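Local structure of protein induced by osmotic stress (Scheffersomyces stipitis, 5YWN) at residues 139-144 / 298-303; 191-196 / 260-265. The protein probably reduces ketones, haloketones among them, to alcohols with an NADP(H) cofactor, as an NAD(P)-dependent epimerase/dehydratase family member of the dihydroflavonol-4-reductase subfamily. The protein carries 1 engineered substitution. All coordinates share one frame; numbering follows the deposited sequence.

Interaction 1: residues 139-144 / 298-303; sequences DVVLSE and AFKEWN
Chi1 is -55° in Leu142 and -67° in Trp302; each CG is anti to its carbonyl carbon, and the two side chains run alongside each other, which lays the leucine over the indole. They join two irregular, nearly parallel loops at the surface of this Rossmann-type reductase. Leu142 covers one face of the indole. Its CD1 makes a CH-pi contact, 3.8 Å from the centroid of the Trp302 six-membered ring and almost on the ring normal. The backbone N of Leu142 also lies over this face, above the five-membered part. Val140 O sits at the indole edge, near its plane. One direct backbone hydrogen bond ties the loops: Asn303 N gives a short but bent bond to Leu142 O (2.7 Å, 140° at the hydrogen). The Val141 side chain lies across that of Lys300, roughly perpendicular, with CG2 3.6 Å from Lys300 CB. Leu142 also packs on Val126 and Leu135. Glu144 and Asn303 have further partners in Thr307 and Lys305, respectively. Two waters bridge the loops. One is hydrogen-bonded to Val140 O and Lys300 O. The other is hydrogen-bonded to Glu144 OE1 at 2.9 Å and Asn303 OD1 at 2.8 Å.

Interaction 2: residues 191-196 / 260-265; sequences NPVYIF and LLSNTR. With NAP (NADP nicotinamide-adenine-dinucleotide phosphate), chain B.
Asn191 and Pro192 pair in parallel with Leu260 and Leu261, where strand 186-192 meets strand 258-261 at the border of the Rossmann-type sheet. Leu261 uses both its backbone groups. Its N gives a nearly straight hydrogen bond to Asn191 O at 2.9 Å. Its O accepts from Val193 N at 3.2 Å. Pro192 and Leu261 point to the same face of the sheet, and Pro192 CB lies 4.4 Å from Leu261 CB. Beyond the paired residues, Val193 spreads both methyls against the other segment. With chi1 -58°, CG1 is turned from its own carbonyl carbon and meets Ser262 OG at 3.5 Å, while CG2 rests 3.6 Å from Leu261 O. Ser262 OG has its polar partner in Thr234. An alanine in place of Val193 would lose both methyls and probably leave a gap beside Ser262. The cofactor lies beside the chain that leaves the strand. Ile195 N donates to NADP O7N at 3.2 Å, and Ile195 CG1 and CD1 touch the carboxamide. Val193 O comes within 3.4 Å of NADP C4N, the nicotinamide carbon that exchanges the hydride. The backbone bonds of Leu261 thus probably help to position the chain that holds the nicotinamide.

Overall arrangement
Along the chain, both segments of interaction 2 fall between those of interaction 1. Their centres are 13 Å apart, and they touch. Interaction 2 is buried, its centre 9 Å from the centre of the chain, at the edge of the seven-stranded parallel sheet, where strands 186-192 and 258-261 pair; strand 194-196 then pairs with 234-237. Interaction 1 lies at the surface, 21 Å from the chain centre, before helices 152-155 and 305-311. The indole of Trp302 links them: CZ3 lies 3.7 Å from Val193 CG1, and CE3 packs on Ser262 OG. Phe299 meets Arg265 nearby. The Trp302 side chain is about 11 Å, nearest atoms, from NADP. Packing continues from the surface loops, through Val193, to the nicotinamide pocket.

Interaction 1: residues 139-144 / 298-303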
loop_
_atom_site.group_PDB
_atom_site.type_symbol
_atom_site.label_atom_id
_atom_site.label_comp_id
_atom_site.label_asym_id
_atom_site.label_seq_id
_atom_site.Cartn_x
_atom_site.Cartn_y
_atom_site.Cartn_z
ATOM N N ASP A 139 -18.088 -12.795 -11.149
ATOM C CA ASP A 139 -18.556 -13.858 -10.322
ATOM C C ASP A 139 -17.762 -14.133 -9.036
ATOM O O ASP A 139 -18.159 -14.880 -8.237
ATOM C CB ASP A 139 -18.698 -15.113 -11.143
ATOM C CG ASP A 139 -19.702 -14.983 -12.261
ATOM O OD1 ASP A 139 -20.637 -14.218 -12.204
ATOM O OD2 ASP A 139 -19.557 -15.667 -13.230
ATOM N N VAL A 140 -16.637 -13.501 -8.875
ATOM C CA VAL A 140 -15.819 -13.680 -7.695
ATOM C C VAL A 140 -16.174 -12.704 -6.582
ATOM O O VAL A 140 -16.258 -11.557 -6.779
ATOM C CB VAL A 140 -14.325 -13.616 -8.048
ATOM C CG1 VAL A 140 -13.428 -13.423 -6.824
ATOM C CG2 VAL A 140 -13.921 -14.816 -8.862
ATOM N N VAL A 141 -16.377 -13.239 -5.413
ATOM C CA VAL A 141 -16.523 -12.474 -4.235
ATOM C C VAL A 141 -15.345 -12.705 -3.274
ATOM O O VAL A 141 -15.233 -13.720 -2.683
ATOM C CB VAL A 141 -17.834 -12.821 -3.521
ATOM C CG1 VAL A 141 -17.926 -12.180 -2.159
ATOM C CG2 VAL A 141 -19.041 -12.525 -4.385
ATOM N N LEU A 142 -14.482 -11.730 -3.159
ATOM C CA LEU A 142 -13.473 -11.759 -2.135
ATOM C C LEU A 142 -13.965 -11.320 -0.771
ATOM O O LEU A 142 -14.839 -10.501 -0.657
ATOM C CB LEU A 142 -12.262 -10.932 -2.501
ATOM C CG LEU A 142 -11.548 -11.205 -3.790
ATOM C CD1 LEU A 142 -10.297 -10.385 -3.951
ATOM C CD2 LEU A 142 -11.319 -12.655 -4.027
ATOM N N SER A 143 -13.312 -11.881 0.243
ATOM C CA SER A 143 -13.480 -11.557 1.649
ATOM C C SER A 143 -12.169 -11.570 2.415
ATOM O O SER A 143 -11.181 -11.906 1.891
ATOM C CB SER A 143 -14.465 -12.492 2.320
ATOM O OG SER A 143 -13.865 -13.655 2.733
ATOM N N GLU A 144 -12.241 -11.214 3.687
ATOM C CA GLU A 144 -11.117 -11.262 4.563
ATOM C C GLU A 144 -10.581 -12.690 4.748
ATOM O O GLU A 144 -9.526 -12.857 5.183
ATOM C CB GLU A 144 -11.415 -10.622 5.894
ATOM C CG GLU A 144 -11.782 -9.143 5.859
ATOM C CD GLU A 144 -13.258 -8.891 5.595
ATOM O OE1 GLU A 144 -13.950 -9.845 5.370
ATOM O OE2 GLU A 144 -13.684 -7.754 5.607
ATOM N N ALA A 298 -23.133 -6.004 -13.105
ATOM C CA ALA A 298 -22.971 -7.439 -13.053
ATOM C C ALA A 298 -22.033 -7.958 -11.963
ATOM O O ALA A 298 -22.092 -9.089 -11.639
ATOM C CB ALA A 298 -22.614 -8.013 -14.401
ATOM N N PHE A 299 -21.166 -7.105 -11.445
ATOM C CA PHE A 299 -20.117 -7.553 -10.566
ATOM C C PHE A 299 -20.629 -7.758 -9.152
ATOM O O PHE A 299 -21.108 -6.865 -8.544
ATOM C CB PHE A 299 -18.924 -6.588 -10.551
ATOM C CG PHE A 299 -18.105 -6.591 -11.789
ATOM C CD1 PHE A 299 -18.508 -5.893 -12.906
ATOM C CD2 PHE A 299 -16.941 -7.256 -11.839
ATOM C CE1 PHE A 299 -17.760 -5.895 -14.047
ATOM C CE2 PHE A 299 -16.169 -7.249 -12.961
ATOM C CZ PHE A 299 -16.575 -6.571 -14.077
ATOM N N LYS A 300 -20.495 -8.951 -8.647
ATOM C CA LYS A 300 -20.879 -9.207 -7.288
ATOM C C LYS A 300 -20.039 -8.355 -6.326
ATOM O O LYS A 300 -18.913 -8.224 -6.523
ATOM C CB LYS A 300 -20.740 -10.670 -6.974
ATOM C CG LYS A 300 -21.720 -11.557 -7.655
ATOM C CD LYS A 300 -21.381 -13.004 -7.455
ATOM C CE LYS A 300 -22.389 -13.877 -8.153
ATOM N NZ LYS A 300 -22.137 -15.275 -7.813
ATOM N N GLU A 301 -20.643 -7.756 -5.338
ATOM C CA GLU A 301 -19.875 -6.962 -4.411
ATOM C C GLU A 301 -18.990 -7.836 -3.554
ATOM O O GLU A 301 -19.425 -8.800 -3.029
ATOM C CB GLU A 301 -20.757 -6.124 -3.493
ATOM C CG GLU A 301 -21.762 -5.228 -4.167
ATOM C CD GLU A 301 -21.160 -4.031 -4.888
ATOM O OE1 GLU A 301 -20.071 -3.589 -4.545
ATOM O OE2 GLU A 301 -21.784 -3.526 -5.783
ATOM N N TRP A 302 -17.759 -7.453 -3.402
ATOM C CA TRP A 302 -16.886 -8.139 -2.496
ATOM C C TRP A 302 -17.335 -7.998 -1.016
ATOM O O TRP A 302 -17.985 -7.062 -0.648
ATOM C CB TRP A 302 -15.469 -7.694 -2.692
ATOM C CG TRP A 302 -14.828 -8.052 -3.955
ATOM C CD1 TRP A 302 -15.317 -8.844 -4.933
ATOM C CD2 TRP A 302 -13.554 -7.638 -4.386
ATOM N NE1 TRP A 302 -14.431 -8.947 -5.935
ATOM C CE2 TRP A 302 -13.334 -8.196 -5.625
ATOM C CE3 TRP A 302 -12.577 -6.836 -3.848
ATOM C CZ2 TRP A 302 -12.167 -8.002 -6.305
ATOM C CZ3 TRP A 302 -11.448 -6.627 -4.554
ATOM C CH2 TRP A 302 -11.252 -7.192 -5.741
ATOM N N ASN A 303 -17.038 -9.000 -0.220
ATOM C CA ASN A 303 -17.392 -9.013 1.168
ATOM C C ASN A 303 -16.352 -8.419 2.123
ATOM O O ASN A 303 -15.580 -9.114 2.733
ATOM C CB ASN A 303 -17.741 -10.389 1.615
ATOM C CG ASN A 303 -18.157 -10.444 3.061
ATOM O OD1 ASN A 303 -18.405 -9.467 3.690
ATOM N ND2 ASN A 303 -18.234 -11.598 3.553
HETATM O O HOH W 1 -17.049 -9.171 -8.498
HETATM O O HOH W 2 -16.747 -9.307 5.955
#

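Interaction 2: residues 191-196 / 260-265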
loop_
_atom_site.group_PDB
_atom_site.type_symbol
_atom_site.label_atom_id
_atom_site.label_comp_id
_atom_site.label_asym_id
_atom_site.label_seq_id
_atom_site.Cartn_x
_atom_site.Cartn_y
_atom_site.Cartn_z
ATOM N N ASN A 191 -4.964 -5.167 3.486
ATOM C CA ASN A 191 -4.962 -5.803 2.183
ATOM C C ASN A 191 -5.663 -4.919 1.119
ATOM O O ASN A 191 -6.819 -5.021 0.852
ATOM C CB ASN A 191 -5.582 -7.206 2.243
ATOM C CG ASN A 191 -4.872 -8.126 3.191
ATOM O OD1 ASN A 191 -4.800 -7.884 4.328
ATOM N ND2 ASN A 191 -4.344 -9.174 2.673
ATOM N N PRO A 192 -4.923 -3.981 0.578
ATOM C CA PRO A 192 -5.473 -3.064 -0.414
ATOM C C PRO A 192 -5.511 -3.568 -1.849
ATOM O O PRO A 192 -4.733 -4.351 -2.253
ATOM C CB PRO A 192 -4.569 -1.847 -0.324
ATOM C CG PRO A 192 -3.563 -2.175 0.628
ATOM C CD PRO A 192 -3.569 -3.609 0.910
ATOM N N VAL A 193 -6.429 -2.982 -2.591
ATOM C CA VAL A 193 -6.492 -3.011 -4.033
ATOM C C VAL A 193 -5.628 -1.889 -4.636
ATOM O O VAL A 193 -4.793 -1.370 -3.970
ATOM C CB VAL A 193 -7.946 -2.970 -4.549
ATOM C CG1 VAL A 193 -8.723 -4.118 -3.985
ATOM C CG2 VAL A 193 -8.593 -1.650 -4.222
ATOM N N TYR A 194 -5.845 -1.534 -5.886
ATOM C CA TYR A 194 -5.084 -0.451 -6.482
ATOM C C TYR A 194 -5.263 0.848 -5.678
ATOM O O TYR A 194 -6.339 1.244 -5.369
ATOM C CB TYR A 194 -5.497 -0.178 -7.917
ATOM C CG TYR A 194 -5.084 -1.159 -8.935
ATOM C CD1 TYR A 194 -3.791 -1.279 -9.298
ATOM C CD2 TYR A 194 -5.989 -1.954 -9.541
ATOM C CE1 TYR A 194 -3.387 -2.157 -10.230
ATOM C CE2 TYR A 194 -5.607 -2.870 -10.490
ATOM C CZ TYR A 194 -4.286 -2.964 -10.822
ATOM O OH TYR A 194 -3.882 -3.824 -11.768
ATOM N N ILE A 195 -4.163 1.472 -5.367
ATOM C CA ILE A 195 -4.177 2.660 -4.568
ATOM C C ILE A 195 -3.992 3.950 -5.392
ATOM O O ILE A 195 -2.983 4.165 -5.980
ATOM C CB ILE A 195 -3.128 2.605 -3.449
ATOM C CG1 ILE A 195 -3.267 1.346 -2.594
ATOM C CG2 ILE A 195 -3.178 3.859 -2.621
ATOM C CD1 ILE A 195 -2.230 1.244 -1.536
ATOM N N PHE A 196 -5.007 4.785 -5.360
ATOM C CA PHE A 196 -5.017 6.069 -6.017
ATOM C C PHE A 196 -5.099 7.216 -4.984
ATOM O O PHE A 196 -5.474 7.028 -3.891
ATOM C CB PHE A 196 -6.173 6.243 -7.014
ATOM C CG PHE A 196 -6.260 5.211 -8.088
ATOM C CD1 PHE A 196 -5.174 4.510 -8.521
ATOM C CD2 PHE A 196 -7.459 4.964 -8.683
ATOM C CE1 PHE A 196 -5.301 3.580 -9.502
ATOM C CE2 PHE A 196 -7.581 4.048 -9.673
ATOM C CZ PHE A 196 -6.517 3.345 -10.074
ATOM N N LEU A 260 -9.538 -5.988 4.305
ATOM C CA LEU A 260 -9.645 -5.859 2.875
ATOM C C LEU A 260 -10.055 -4.433 2.551
ATOM O O LEU A 260 -11.106 -4.033 2.888
ATOM C CB LEU A 260 -10.691 -6.820 2.351
ATOM C CG LEU A 260 -11.194 -6.846 0.910
ATOM C CD1 LEU A 260 -10.087 -7.055 -0.092
ATOM C CD2 LEU A 260 -12.299 -7.852 0.688
ATOM N N LEU A 261 -9.175 -3.704 1.909
ATOM C CA LEU A 261 -9.391 -2.305 1.611
ATOM C C LEU A 261 -9.681 -2.099 0.145
ATOM O O LEU A 261 -8.808 -1.976 -0.649
ATOM C CB LEU A 261 -8.201 -1.473 2.067
ATOM C CG LEU A 261 -8.128 -0.895 3.472
ATOM C CD1 LEU A 261 -8.932 0.384 3.581
ATOM C CD2 LEU A 261 -8.635 -1.899 4.475
ATOM N N SER A 262 -10.947 -2.116 -0.167
ATOM C CA SER A 262 -11.462 -2.058 -1.509
ATOM C C SER A 262 -12.744 -1.224 -1.616
ATOM O O SER A 262 -13.618 -1.376 -0.844
ATOM C CB SER A 262 -11.739 -3.487 -1.967
ATOM O OG SER A 262 -12.047 -3.506 -3.286
ATOM N N ASN A 263 -12.817 -0.358 -2.598
ATOM C CA ASN A 263 -13.944 0.473 -2.783
ATOM C C ASN A 263 -14.735 0.123 -4.048
ATOM O O ASN A 263 -15.359 -0.866 -4.073
ATOM C CB ASN A 263 -13.592 1.948 -2.688
ATOM C CG ASN A 263 -14.817 2.846 -2.483
ATOM O OD1 ASN A 263 -15.896 2.391 -2.321
ATOM N ND2 ASN A 263 -14.598 4.104 -2.512
ATOM N N THR A 264 -14.673 0.930 -5.070
ATOM C CA THR A 264 -15.483 0.691 -6.250
ATOM C C THR A 264 -14.666 0.321 -7.507
ATOM O O THR A 264 -13.532 0.618 -7.615
ATOM C CB THR A 264 -16.427 1.877 -6.543
ATOM O OG1 THR A 264 -15.674 3.056 -6.712
ATOM C CG2 THR A 264 -17.389 2.089 -5.429
ATOM N N ARG A 265 -15.333 -0.352 -8.418
ATOM C CA ARG A 265 -14.870 -0.666 -9.734
ATOM C C ARG A 265 -14.806 0.515 -10.669
ATOM O O ARG A 265 -15.622 1.359 -10.625
ATOM C CB ARG A 265 -15.723 -1.762 -10.359
ATOM C CG ARG A 265 -15.002 -3.070 -10.277
ATOM C CD ARG A 265 -15.799 -4.257 -10.659
ATOM N NE ARG A 265 -15.570 -5.332 -9.766
ATOM C CZ ARG A 265 -14.506 -6.087 -9.770
ATOM N NH1 ARG A 265 -13.534 -5.891 -10.582
ATOM N NH2 ARG A 265 -14.448 -7.060 -8.931
HETATM P PA NAP B . 6.228 2.036 -3.718
HETATM O O1A NAP B . 5.668 3.437 -3.791
HETATM O O2A NAP B . 7.274 1.590 -4.711
HETATM O O5B NAP B . 6.809 1.803 -2.235
HETATM C C5B NAP B . 7.774 0.783 -1.988
HETATM C C4B NAP B . 8.801 1.279 -0.977
HETATM O O4B NAP B . 9.429 0.168 -0.331
HETATM C C3B NAP B . 9.889 2.105 -1.646
HETATM O O3B NAP B . 9.902 3.440 -1.131
HETATM C C2B NAP B . 11.200 1.402 -1.350
HETATM O O2B NAP B . 12.085 2.263 -0.639
HETATM C C1B NAP B . 10.848 0.181 -0.514
HETATM N N9A NAP B . 11.283 -1.056 -1.210
HETATM C C8A NAP B . 10.794 -1.511 -2.380
HETATM N N7A NAP B . 11.410 -2.667 -2.738
HETATM C C5A NAP B . 12.312 -2.966 -1.786
HETATM C C6A NAP B . 13.297 -4.046 -1.544
HETATM N N6A NAP B . 13.444 -5.069 -2.421
HETATM N N1A NAP B . 14.044 -3.974 -0.420
HETATM C C2A NAP B . 13.914 -2.967 0.464
HETATM N N3A NAP B . 13.039 -1.958 0.301
HETATM C C4A NAP B . 12.226 -1.900 -0.780
HETATM O O3 NAP B . 4.998 0.999 -3.780
HETATM P PN NAP B . 3.566 1.390 -3.158
HETATM O O1N NAP B . 2.550 1.396 -4.275
HETATM O O2N NAP B . 3.745 2.618 -2.296
HETATM O O5D NAP B . 3.248 0.141 -2.193
HETATM C C5D NAP B . 3.402 0.260 -0.780
HETATM C C4D NAP B . 3.090 -1.073 -0.111
HETATM O O4D NAP B . 1.677 -1.306 -0.110
HETATM C C3D NAP B . 3.752 -2.236 -0.834
HETATM O O3D NAP B . 4.703 -2.885 0.016
HETATM C C2D NAP B . 2.638 -3.189 -1.217
HETATM O O2D NAP B . 2.855 -4.481 -0.642
HETATM C C1D NAP B . 1.351 -2.573 -0.690
HETATM N N1N NAP B . 0.387 -2.405 -1.782
HETATM C C2N NAP B . 0.357 -1.256 -2.470
HETATM C C3N NAP B . -0.548 -1.077 -3.510
HETATM C C7N NAP B . -0.576 0.213 -4.275
HETATM O O7N NAP B . -1.188 0.271 -5.328
HETATM N N7N NAP B . 0.072 1.267 -3.780
HETATM C C4N NAP B . -1.425 -2.101 -3.834
HETATM C C5N NAP B . -1.374 -3.282 -3.108
HETATM C C6N NAP B . -0.450 -3.409 -2.077
HETATM P P2B NAP B . 13.120 3.207 -1.432
HETATM O O1X NAP B . 14.254 3.406 -0.455
HETATM O O2X NAP B . 13.484 2.401 -2.655
HETATM O O3X NAP B . 12.322 4.456 -1.724
#